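Local coordinates for PTS system fructose-like EIIB component 3 (Escherichia coli K12, PDB 4TN5), which probably relays a phosphoryl group from phospho-EIIA, through a phosphocysteine, to fructose entering the cell by the sugar phosphotransferase system, at residues L4-A9 and V35-Q40. Residues are numbered along the deposited sequence; the frame is centred on the assembly and turned at random.
Sequences LVAVTA and VSIETQ
Val7 and Glu38 pair side by side where strands 4-9 and 35-40 run parallel. Five backbone hydrogen bonds join them, alternating in direction from Ser36 N to Leu4 O (3.1 Å) through to Gln40 N to Thr8 O. The side chain of Glu38 runs outward from the sheet. Its CB lies 3.6 Å from Ala6 O and 3.7 Å from Val7 CG2; with CG anti to the backbone N (chi1 174°) the extended chain follows the valine, and CD still lies 4.1 Å from that methyl. At the tip, OE2 accepts Gln40 NE2 at 2.6 Å, in the plane of the amide, while OE1 forms a salt bridge with Arg73 and accepts the N-H of Leu49. A carboxylate suits this buried place because these donors satisfy it and probably favour its charged form. NE2 also reaches Ala69 O, fixing the amide's flip. Beta-branched Val7 and Ile37 suit extended strands and give their faces apolar surface. On the other face, Ala6 CB meets Ile37 CG2 at 4.1 Å, and its smallness probably helps Leu24 pack close. Ala9 leads into Cys10, the inferred phosphocysteine site. Helix 18-30 links the strands as a beta-alpha-beta unit; strand 59-64 flanks the first, antiparallel strand 44-46 the second.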
loop_
_atom_site.group_PDB
_atom_site.type_symbol
_atom_site.label_atom_id
_atom_site.label_comp_id
_atom_site.label_asym_id
_atom_site.label_seq_id
_atom_site.Cartn_x
_atom_site.Cartn_y
_atom_site.Cartn_z
ATOM N N LEU A 4 -11.940 -6.976 -11.912
ATOM C CA LEU A 4 -10.685 -7.278 -11.239
ATOM C C LEU A 4 -9.602 -7.661 -12.243
ATOM O O LEU A 4 -9.856 -8.416 -13.175
ATOM C CB LEU A 4 -10.905 -8.435 -10.259
ATOM C CG LEU A 4 -9.714 -9.038 -9.510
ATOM C CD1 LEU A 4 -9.454 -8.300 -8.209
ATOM C CD2 LEU A 4 -9.946 -10.518 -9.252
ATOM N N VAL A 5 -8.397 -7.130 -12.063
ATOM C CA VAL A 5 -7.246 -7.617 -12.817
ATOM C C VAL A 5 -6.318 -8.355 -11.863
ATOM O O VAL A 5 -6.234 -8.014 -10.683
ATOM C CB VAL A 5 -6.483 -6.491 -13.547
ATOM C CG1 VAL A 5 -7.361 -5.862 -14.620
ATOM C CG2 VAL A 5 -5.991 -5.443 -12.562
ATOM N N ALA A 6 -5.631 -9.373 -12.362
ATOM C CA ALA A 6 -4.823 -10.209 -11.487
ATOM C C ALA A 6 -3.516 -10.661 -12.119
ATOM O O ALA A 6 -3.416 -10.821 -13.336
ATOM C CB ALA A 6 -5.624 -11.409 -11.029
ATOM N N VAL A 7 -2.515 -10.865 -11.272
ATOM C CA VAL A 7 -1.246 -11.426 -11.703
ATOM C C VAL A 7 -0.827 -12.539 -10.753
ATOM O O VAL A 7 -0.674 -12.319 -9.551
ATOM C CB VAL A 7 -0.131 -10.367 -11.756
ATOM C CG1 VAL A 7 1.190 -11.019 -12.127
ATOM C CG2 VAL A 7 -0.480 -9.269 -12.748
ATOM N N THR A 8 -0.660 -13.738 -11.296
ATOM C CA THR A 8 -0.160 -14.861 -10.518
ATOM C C THR A 8 1.270 -15.157 -10.947
ATOM O O THR A 8 1.563 -15.229 -12.141
ATOM C CB THR A 8 -1.035 -16.113 -10.702
ATOM O OG1 THR A 8 -1.063 -16.481 -12.086
ATOM C CG2 THR A 8 -2.454 -15.839 -10.233
ATOM N N ALA A 9 2.165 -15.321 -9.980
ATOM C CA ALA A 9 3.572 -15.514 -10.306
ATOM C C ALA A 9 4.258 -16.574 -9.453
ATOM O O ALA A 9 4.086 -16.623 -8.235
ATOM C CB ALA A 9 4.322 -14.198 -10.215
ATOM N N VAL A 35 -12.991 -10.399 -14.836
ATOM C CA VAL A 35 -11.607 -10.640 -14.448
ATOM C C VAL A 35 -10.676 -10.992 -15.610
ATOM O O VAL A 35 -10.999 -11.823 -16.460
ATOM C CB VAL A 35 -11.511 -11.717 -13.336
ATOM C CG1 VAL A 35 -12.092 -13.041 -13.814
ATOM C CG2 VAL A 35 -10.071 -11.888 -12.872
ATOM N N SER A 36 -9.524 -10.329 -15.639
ATOM C CA SER A 36 -8.449 -10.667 -16.561
ATOM C C SER A 36 -7.211 -11.018 -15.745
ATOM O O SER A 36 -6.820 -10.269 -14.850
ATOM C CB SER A 36 -8.147 -9.494 -17.494
ATOM O OG SER A 36 -9.311 -9.082 -18.189
ATOM N N ILE A 37 -6.600 -12.157 -16.048
ATOM C CA ILE A 37 -5.476 -12.640 -15.254
ATOM C C ILE A 37 -4.185 -12.746 -16.059
ATOM O O ILE A 37 -4.115 -13.475 -17.048
ATOM C CB ILE A 37 -5.783 -14.010 -14.623
ATOM C CG1 ILE A 37 -7.130 -13.973 -13.900
ATOM C CG2 ILE A 37 -4.670 -14.420 -13.671
ATOM C CD1 ILE A 37 -7.534 -15.300 -13.296
ATOM N N GLU A 38 -3.166 -12.013 -15.624
ATOM C CA GLU A 38 -1.845 -12.100 -16.231
ATOM C C GLU A 38 -1.040 -13.202 -15.560
ATOM O O GLU A 38 -1.043 -13.330 -14.335
ATOM C CB GLU A 38 -1.107 -10.765 -16.113
ATOM C CG GLU A 38 0.335 -10.801 -16.598
ATOM C CD GLU A 38 0.998 -9.437 -16.562
ATOM O OE1 GLU A 38 0.346 -8.448 -16.959
ATOM O OE2 GLU A 38 2.169 -9.352 -16.132
ATOM N N THR A 39 -0.357 -14.003 -16.367
ATOM C CA THR A 39 0.475 -15.078 -15.848
ATOM C C THR A 39 1.952 -14.796 -16.092
ATOM O O THR A 39 2.355 -14.477 -17.208
ATOM C CB THR A 39 0.098 -16.432 -16.479
ATOM O OG1 THR A 39 -0.962 -17.033 -15.723
ATOM C CG2 THR A 39 1.295 -17.368 -16.496
ATOM N N GLN A 40 2.752 -14.903 -15.037
ATOM C CA GLN A 40 4.196 -14.768 -15.158
ATOM C C GLN A 40 4.875 -16.023 -14.624
ATOM O O GLN A 40 4.870 -16.278 -13.420
ATOM C CB GLN A 40 4.689 -13.528 -14.409
ATOM C CG GLN A 40 4.121 -12.220 -14.942
ATOM C CD GLN A 40 4.679 -11.003 -14.228
ATOM O OE1 GLN A 40 5.637 -11.102 -13.461
ATOM N NE2 GLN A 40 4.079 -9.844 -14.476
#